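Local coordinates for aminotransferase, class V family protein (Trichomonas vaginalis, PDB 5F8V) that probably catalyses the pyridoxal-phosphate-dependent transamination between O-phospho-L-serine and 2-oxoglutarate, the second step of L-serine biosynthesis from 3-phospho-D-glycerate, at residues 157-162 and 339-344; 306-309 and 315-318; 334-339 and 345-350. All coordinates share one frame; numbering follows the deposited sequence.

Overall arrangement
The three contacts cluster around strand 345-348 and the 339-344 loop that leads into it. Contacts 1 and 3 have centres about 9 Å apart and share H339; contacts 1 and 2 are about 11 Å apart, contacts 2 and 3 about 13 Å. Polar links join them: K316 NZ of contact 2 lies 2.7 Å from V342 O of contact 1, and F307 N of contact 2 lies 2.8 Å from F345 O of contact 3, a link between neighbouring antiparallel strands. Contact 1 reaches the cofactor directly: T158 OG1 hydrogen-bonds O3 of the pyridoxal-phosphate lysine at position 202, while T158 O receives a weak bond from R346 NH1.

Contact 1 (157-162 and 339-344); sequences ETIQGI and HVSVGG
I159 lays its terminal methyl on the imidazole of H339. CD1 stands 3.5 Å from the centroid of the H339 ring and only 6° off the ring normal, which identifies a CH-pi contact over the face, and its nearly equal separations from all five ring atoms confirm the central position. The other branch of I159 reaches the turn that follows: CG2 is 3.6 Å from H339 CB, 3.8 Å from S341 OG and 4.1 Å from V342 CG2. With chi2 near 162°, CD1 lies anti to CA and reaches over the ring, while CG2, the separate branch on CB, faces the turn. On the partner, chi1 of -161° swings the imidazole out so that one face meets I159, and CB of S341 sits in the ring plane at its edge.

Both backbones are tightly turned behind these groups. In 157-162, E157 N bonds I162 O at 2.9 Å and G161 N bonds E157 O at 2.8 Å; E157 is thus paired with two consecutive residues, the pattern of a G1 beta bulge, and G161 takes the positive phi. In 339-344, H339 O accepts from V342 N and from G343 N. Farther out, E157 bonds W104 N and S105 OG through its carboxylate, and T158 OG1 bonds O3 of the pyridoxal-phosphate lysine. No hydrogen bond crosses between the segments, which implies that dispersion and CH-pi contact join this cofactor-flanking turn to the 339-344 loop.

Contact 2 (306-309 and 315-318); sequences PFFR and NKDL
R309 and D317 mark the closest backbone approach, with CA of R309 still 9.1 Å from CA of D317. That separation excludes strand pairing; the contact spans a strand-to-helix connection, running from the end of strand 304-307 to the N-cap of helix 318-329. D317 holds the N-cap position, and its OD1 makes a weak bond to A320 N.

The R309 side chain, bent at chi3 (-55°), bridges the gap and presents NH2 to the carbonyl of N315. R309 NH2 donates to N315 O at 2.7 Å with an N-H...O angle of 146°; the acceptor lies just 8° out of the guanidinium plane, and the donor lies in the carbonyl plane. D317 comes instead over a guanidinium face, its CB 3.5 Å from R309 NH2. The remaining nitrogens have acidic partners: R309 NE forms a salt bridge with D321 OD1 and NH1 one with D311 OD1. All three guanidinium nitrogens are therefore engaged, which should limit rotation of the group. The D317 carboxylate makes no salt bridge with R309: NH1 of R309 to OD2 of D317 is 4.8 Å.

K316 donates from NZ to the carbonyl oxygens of V342, Y313 and G312. The same nitrogen, K316 NZ, passes the F308 ring obliquely, 4.2 Å from F308 CE1.

Contact 3 (334-339 and 345-350); sequences LTLKGH and FRASCY
Strand 345-348, one half of the two-stranded antiparallel sheet it forms with 304-307, is met on its other side by the 334-339 segment, which is irregular after L334 and where K337 and F345 form a single beta bridge. R346 N donates to L336 O at 3.0 Å with an angle of 159° at the hydrogen, yet the donor stands 38° out of the carbonyl plane. The same oxygen, L336 O, lies 3.2 Å from F345 CA in a CA-H...O contact. With the bond from G338 N to G344 O, these bonds flank the K337-F345 pair, as expected of a non-hydrogen-bonded antiparallel position.

Side chains extend the contact in two directions. L336 places CD2 against the strand backbone, 3.7 Å from R346 O and 4.1 Å from A347 CB; L336 and A347 both also touch L361 of helix 355-367. R346 starts extended, its CG anti to the backbone N (chi1 -175°), passes G338 with CB 4.1 Å from G338 CA, then bends at chi3. A water in the guanidinium plane accepts from R346 NH2 at 2.7 Å and donates to K337 O at 2.6 Å. H339 N lies over one guanidinium face, while R346 NH2 approaches the H339 ring at its edge.

One bridge, without further ladder pairs, closes the 338-344 loop: an isolated beta bridge beside the small sheet of the C-terminal domain in this fold-type I aminotransferase.

Contact 1 (157-162 and 339-344)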
loop_
_atom_site.group_PDB
_atom_site.type_symbol
_atom_site.label_atom_id
_atom_site.label_comp_id
_atom_site.label_asym_id
_atom_site.label_seq_id
_atom_site.Cartn_x
_atom_site.Cartn_y
_atom_site.Cartn_z
ATOM N N GLU A 157 -1.005 3.004 22.685
ATOM C CA GLU A 157 -1.301 1.573 22.526
ATOM C C GLU A 157 -2.812 1.385 22.416
ATOM O O GLU A 157 -3.558 1.661 23.351
ATOM C CB GLU A 157 -0.687 0.743 23.656
ATOM C CG GLU A 157 0.818 0.571 23.522
ATOM C CD GLU A 157 1.254 -0.441 22.470
ATOM O OE1 GLU A 157 0.389 -1.082 21.836
ATOM O OE2 GLU A 157 2.485 -0.621 22.273
ATOM N N THR A 158 -3.234 0.942 21.237
ATOM C CA THR A 158 -4.630 0.919 20.806
ATOM C C THR A 158 -5.476 -0.091 21.610
ATOM O O THR A 158 -6.632 0.191 21.967
ATOM C CB THR A 158 -4.665 0.611 19.281
ATOM O OG1 THR A 158 -3.668 1.411 18.627
ATOM C CG2 THR A 158 -5.980 0.920 18.646
ATOM N N ILE A 159 -4.891 -1.243 21.922
ATOM C CA ILE A 159 -5.609 -2.329 22.605
ATOM C C ILE A 159 -5.661 -2.112 24.128
ATOM O O ILE A 159 -6.681 -2.395 24.768
ATOM C CB ILE A 159 -4.994 -3.704 22.247
ATOM C CG1 ILE A 159 -5.089 -3.934 20.736
ATOM C CG2 ILE A 159 -5.687 -4.835 23.005
ATOM C CD1 ILE A 159 -4.165 -5.014 20.212
ATOM N N GLN A 160 -4.563 -1.619 24.695
ATOM C CA GLN A 160 -4.470 -1.381 26.137
ATOM C C GLN A 160 -5.028 -0.011 26.555
ATOM O O GLN A 160 -5.395 0.178 27.714
ATOM C CB GLN A 160 -3.029 -1.525 26.606
ATOM C CG GLN A 160 -2.503 -2.956 26.608
ATOM C CD GLN A 160 -2.137 -3.482 25.234
ATOM O OE1 GLN A 160 -1.716 -2.736 24.355
ATOM N NE2 GLN A 160 -2.292 -4.777 25.047
ATOM N N GLY A 161 -5.100 0.937 25.627
ATOM C CA GLY A 161 -5.517 2.305 25.959
ATOM C C GLY A 161 -4.529 3.050 26.849
ATOM O O GLY A 161 -4.941 3.786 27.744
ATOM N N ILE A 162 -3.235 2.848 26.593
ATOM C CA ILE A 162 -2.133 3.523 27.315
ATOM C C ILE A 162 -1.461 4.536 26.371
ATOM O O ILE A 162 -0.941 4.147 25.336
ATOM C CB ILE A 162 -1.099 2.501 27.832
ATOM C CG1 ILE A 162 -1.789 1.525 28.802
ATOM C CG2 ILE A 162 0.068 3.200 28.541
ATOM C CD1 ILE A 162 -0.893 0.471 29.415
ATOM N N HIS A 339 -10.589 -5.933 21.424
ATOM C CA HIS A 339 -9.650 -6.821 20.721
ATOM C C HIS A 339 -9.726 -8.231 21.313
ATOM O O HIS A 339 -9.875 -8.390 22.529
ATOM C CB HIS A 339 -8.207 -6.292 20.814
ATOM C CG HIS A 339 -7.280 -6.855 19.777
ATOM N ND1 HIS A 339 -7.228 -6.371 18.486
ATOM C CD2 HIS A 339 -6.354 -7.840 19.844
ATOM C CE1 HIS A 339 -6.321 -7.044 17.801
ATOM N NE2 HIS A 339 -5.772 -7.936 18.603
ATOM N N VAL A 340 -9.622 -9.231 20.437
ATOM C CA VAL A 340 -9.747 -10.656 20.800
ATOM C C VAL A 340 -8.811 -11.126 21.925
ATOM O O VAL A 340 -9.134 -12.068 22.645
ATOM C CB VAL A 340 -9.538 -11.599 19.572
ATOM C CG1 VAL A 340 -10.649 -11.423 18.547
ATOM C CG2 VAL A 340 -8.154 -11.419 18.925
ATOM N N SER A 341 -7.651 -10.480 22.055
ATOM C CA SER A 341 -6.658 -10.830 23.084
ATOM C C SER A 341 -7.134 -10.544 24.514
ATOM O O SER A 341 -6.712 -11.213 25.454
ATOM C CB SER A 341 -5.338 -10.085 22.816
ATOM O OG SER A 341 -5.498 -8.673 22.918
ATOM N N VAL A 342 -8.003 -9.546 24.669
ATOM C CA VAL A 342 -8.473 -9.109 25.985
ATOM C C VAL A 342 -9.978 -9.305 26.218
ATOM O O VAL A 342 -10.411 -9.332 27.365
ATOM C CB VAL A 342 -8.076 -7.633 26.254
ATOM C CG1 VAL A 342 -6.553 -7.503 26.310
ATOM C CG2 VAL A 342 -8.652 -6.674 25.204
ATOM N N GLY A 343 -10.767 -9.445 25.151
ATOM C CA GLY A 343 -12.225 -9.458 25.274
ATOM C C GLY A 343 -12.757 -8.118 25.771
ATOM O O GLY A 343 -12.081 -7.089 25.685
ATOM N N GLY A 344 -13.965 -8.144 26.316
ATOM C CA GLY A 344 -14.609 -6.944 26.846
ATOM C C GLY A 344 -14.893 -5.921 25.767
ATOM O O GLY A 344 -15.182 -6.284 24.620
#

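Contact 2 (306-309 and 315-318)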
loop_
_atom_site.group_PDB
_atom_site.type_symbol
_atom_site.label_atom_id
_atom_site.label_comp_id
_atom_site.label_asym_id
_atom_site.label_seq_id
_atom_site.Cartn_x
_atom_site.Cartn_y
_atom_site.Cartn_z
ATOM N N PRO A 306 -10.536 1.197 26.339
ATOM C CA PRO A 306 -11.046 -0.112 26.736
ATOM C C PRO A 306 -11.823 -0.019 28.043
ATOM O O PRO A 306 -11.603 0.892 28.850
ATOM C CB PRO A 306 -9.791 -0.984 26.890
ATOM C CG PRO A 306 -8.639 -0.048 26.934
ATOM C CD PRO A 306 -9.065 1.257 26.334
ATOM N N PHE A 307 -12.771 -0.929 28.205
ATOM C CA PHE A 307 -13.481 -1.094 29.468
ATOM C C PHE A 307 -14.112 -2.476 29.511
ATOM O O PHE A 307 -14.322 -3.109 28.481
ATOM C CB PHE A 307 -14.507 0.025 29.714
ATOM C CG PHE A 307 -15.569 0.161 28.651
ATOM C CD1 PHE A 307 -15.315 0.848 27.468
ATOM C CD2 PHE A 307 -16.852 -0.342 28.862
ATOM C CE1 PHE A 307 -16.302 1.004 26.509
ATOM C CE2 PHE A 307 -17.845 -0.197 27.902
ATOM C CZ PHE A 307 -17.577 0.483 26.726
ATOM N N PHE A 308 -14.371 -2.946 30.720
ATOM C CA PHE A 308 -14.742 -4.330 30.947
ATOM C C PHE A 308 -15.900 -4.455 31.910
ATOM O O PHE A 308 -16.221 -3.528 32.649
ATOM C CB PHE A 308 -13.542 -5.092 31.507
ATOM C CG PHE A 308 -12.381 -5.156 30.569
ATOM C CD1 PHE A 308 -12.207 -6.252 29.737
ATOM C CD2 PHE A 308 -11.454 -4.124 30.524
ATOM C CE1 PHE A 308 -11.132 -6.312 28.862
ATOM C CE2 PHE A 308 -10.384 -4.173 29.647
ATOM C CZ PHE A 308 -10.222 -5.268 28.814
ATOM N N ARG A 309 -16.499 -5.642 31.909
ATOM C CA ARG A 309 -17.372 -6.066 33.001
ATOM C C ARG A 309 -16.540 -5.949 34.282
ATOM O O ARG A 309 -15.311 -6.024 34.208
ATOM C CB ARG A 309 -17.810 -7.523 32.817
ATOM C CG ARG A 309 -18.746 -7.769 31.649
ATOM C CD ARG A 309 -19.001 -9.250 31.390
ATOM N NE ARG A 309 -17.751 -9.993 31.194
ATOM C CZ ARG A 309 -17.124 -10.728 32.121
ATOM N NH1 ARG A 309 -17.614 -10.871 33.357
ATOM N NH2 ARG A 309 -15.976 -11.322 31.811
ATOM N N ASN A 315 -11.113 -12.428 34.545
ATOM C CA ASN A 315 -12.153 -13.467 34.384
ATOM C C ASN A 315 -12.922 -13.299 33.073
ATOM O O ASN A 315 -13.910 -12.575 33.019
ATOM C CB ASN A 315 -13.128 -13.444 35.572
ATOM C CG ASN A 315 -12.425 -13.563 36.911
ATOM O OD1 ASN A 315 -12.243 -12.569 37.622
ATOM N ND2 ASN A 315 -12.013 -14.777 37.258
ATOM N N LYS A 316 -12.467 -13.976 32.021
ATOM C CA LYS A 316 -13.037 -13.809 30.682
ATOM C C LYS A 316 -14.371 -14.547 30.537
ATOM O O LYS A 316 -14.532 -15.666 31.029
ATOM C CB LYS A 316 -12.059 -14.287 29.591
ATOM C CG LYS A 316 -10.685 -13.621 29.607
ATOM C CD LYS A 316 -10.741 -12.105 29.424
ATOM C CE LYS A 316 -9.353 -11.476 29.518
ATOM N NZ LYS A 316 -9.430 -10.006 29.747
ATOM N N ASP A 317 -15.314 -13.901 29.855
ATOM C CA ASP A 317 -16.643 -14.461 29.603
ATOM C C ASP A 317 -17.200 -13.761 28.366
ATOM O O ASP A 317 -17.736 -12.648 28.453
ATOM C CB ASP A 317 -17.542 -14.259 30.838
ATOM C CG ASP A 317 -18.892 -14.982 30.740
ATOM O OD1 ASP A 317 -19.256 -15.511 29.663
ATOM O OD2 ASP A 317 -19.602 -14.998 31.764
ATOM N N LEU A 318 -17.049 -14.422 27.218
ATOM C CA LEU A 318 -17.405 -13.842 25.922
ATOM C C LEU A 318 -18.919 -13.762 25.722
ATOM O O LEU A 318 -19.401 -12.908 24.970
ATOM C CB LEU A 318 -16.768 -14.628 24.763
ATOM C CG LEU A 318 -15.243 -14.489 24.591
ATOM C CD1 LEU A 318 -14.468 -15.361 25.569
ATOM C CD2 LEU A 318 -14.841 -14.820 23.160
#

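Contact 3 (334-339 and 345-350)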
loop_
_atom_site.group_PDB
_atom_site.type_symbol
_atom_site.label_atom_id
_atom_site.label_comp_id
_atom_site.label_asym_id
_atom_site.label_seq_id
_atom_site.Cartn_x
_atom_site.Cartn_y
_atom_site.Cartn_z
ATOM N N LEU A 334 -21.441 0.501 16.623
ATOM C CA LEU A 334 -20.764 -0.639 16.002
ATOM C C LEU A 334 -19.298 -0.778 16.412
ATOM O O LEU A 334 -18.588 0.217 16.568
ATOM C CB LEU A 334 -20.854 -0.526 14.478
ATOM C CG LEU A 334 -22.278 -0.501 13.886
ATOM C CD1 LEU A 334 -22.211 -0.382 12.372
ATOM C CD2 LEU A 334 -23.071 -1.734 14.287
ATOM N N THR A 335 -18.876 -2.035 16.559
ATOM C CA THR A 335 -17.491 -2.429 16.861
ATOM C C THR A 335 -17.024 -1.908 18.221
ATOM O O THR A 335 -15.917 -1.380 18.381
ATOM C CB THR A 335 -16.527 -2.049 15.714
ATOM O OG1 THR A 335 -17.124 -2.401 14.463
ATOM C CG2 THR A 335 -15.178 -2.793 15.836
ATOM N N LEU A 336 -17.900 -2.075 19.206
ATOM C CA LEU A 336 -17.543 -1.860 20.602
ATOM C C LEU A 336 -16.955 -3.123 21.222
ATOM O O LEU A 336 -16.537 -3.100 22.368
ATOM C CB LEU A 336 -18.754 -1.345 21.388
ATOM C CG LEU A 336 -18.944 0.156 21.133
ATOM C CD1 LEU A 336 -20.384 0.567 21.253
ATOM C CD2 LEU A 336 -18.076 0.988 22.069
ATOM N N LYS A 337 -16.917 -4.217 20.457
ATOM C CA LYS A 337 -16.227 -5.440 20.855
ATOM C C LYS A 337 -14.728 -5.172 20.963
ATOM O O LYS A 337 -14.113 -4.697 20.007
ATOM C CB LYS A 337 -16.491 -6.535 19.820
ATOM C CG LYS A 337 -15.903 -7.896 20.146
ATOM C CD LYS A 337 -16.420 -8.953 19.182
ATOM C CE LYS A 337 -16.206 -10.360 19.718
ATOM N NZ LYS A 337 -16.902 -11.358 18.855
ATOM N N GLY A 338 -14.151 -5.466 22.127
ATOM C CA GLY A 338 -12.723 -5.254 22.357
ATOM C C GLY A 338 -11.887 -6.222 21.540
ATOM O O GLY A 338 -12.410 -7.217 21.024
ATOM N N HIS A 339 -10.589 -5.933 21.424
ATOM C CA HIS A 339 -9.650 -6.821 20.721
ATOM C C HIS A 339 -9.726 -8.231 21.313
ATOM O O HIS A 339 -9.875 -8.390 22.529
ATOM C CB HIS A 339 -8.207 -6.292 20.814
ATOM C CG HIS A 339 -7.280 -6.855 19.777
ATOM N ND1 HIS A 339 -7.228 -6.371 18.486
ATOM C CD2 HIS A 339 -6.354 -7.840 19.844
ATOM C CE1 HIS A 339 -6.321 -7.044 17.801
ATOM N NE2 HIS A 339 -5.772 -7.936 18.603
ATOM N N PHE A 345 -14.776 -4.639 26.127
ATOM C CA PHE A 345 -15.258 -3.543 25.273
ATOM C C PHE A 345 -14.204 -2.471 25.028
ATOM O O PHE A 345 -13.321 -2.268 25.857
ATOM C CB PHE A 345 -16.496 -2.914 25.906
ATOM C CG PHE A 345 -17.344 -3.900 26.654
ATOM C CD1 PHE A 345 -17.993 -4.916 25.970
ATOM C CD2 PHE A 345 -17.462 -3.839 28.041
ATOM C CE1 PHE A 345 -18.762 -5.845 26.654
ATOM C CE2 PHE A 345 -18.228 -4.768 28.728
ATOM C CZ PHE A 345 -18.879 -5.770 28.033
ATOM N N ARG A 346 -14.319 -1.776 23.898
ATOM C CA ARG A 346 -13.417 -0.666 23.579
ATOM C C ARG A 346 -14.094 0.367 22.690
ATOM O O ARG A 346 -14.563 0.039 21.595
ATOM C CB ARG A 346 -12.146 -1.202 22.903
ATOM C CG ARG A 346 -11.063 -0.159 22.618
ATOM C CD ARG A 346 -9.846 -0.741 21.895
ATOM N NE ARG A 346 -10.216 -1.565 20.745
ATOM C CZ ARG A 346 -9.363 -2.143 19.900
ATOM N NH1 ARG A 346 -8.045 -1.971 20.007
ATOM N NH2 ARG A 346 -9.842 -2.884 18.906
ATOM N N ALA A 347 -14.155 1.611 23.166
ATOM C CA ALA A 347 -14.556 2.731 22.320
ATOM C C ALA A 347 -13.291 3.320 21.722
ATOM O O ALA A 347 -12.420 3.798 22.457
ATOM C CB ALA A 347 -15.287 3.785 23.130
ATOM N N SER A 348 -13.180 3.252 20.398
ATOM C CA SER A 348 -12.128 3.938 19.656
ATOM C C SER A 348 -12.761 5.183 19.046
ATOM O O SER A 348 -13.752 5.071 18.329
ATOM C CB SER A 348 -11.543 3.024 18.580
ATOM O OG SER A 348 -10.963 1.867 19.152
ATOM N N CYS A 349 -12.211 6.356 19.380
ATOM C CA CYS A 349 -12.777 7.663 19.011
ATOM C C CYS A 349 -11.671 8.580 18.506
ATOM O O CYS A 349 -11.059 9.328 19.270
ATOM C CB CYS A 349 -13.467 8.328 20.209
ATOM S SG CYS A 349 -14.755 7.326 20.989
ATOM N N TYR A 350 -11.417 8.508 17.207
ATOM C CA TYR A 350 -10.369 9.306 16.592
ATOM C C TYR A 350 -10.944 10.675 16.248
ATOM O O TYR A 350 -12.067 10.993 16.652
ATOM C CB TYR A 350 -9.819 8.571 15.371
ATOM C CG TYR A 350 -9.297 7.192 15.703
ATOM C CD1 TYR A 350 -8.121 7.038 16.426
ATOM C CD2 TYR A 350 -9.976 6.042 15.295
ATOM C CE1 TYR A 350 -7.627 5.780 16.737
ATOM C CE2 TYR A 350 -9.494 4.779 15.606
ATOM C CZ TYR A 350 -8.311 4.656 16.320
ATOM O OH TYR A 350 -7.802 3.418 16.641
HETATM O O HOH W 1 -12.488 -2.753 19.411
#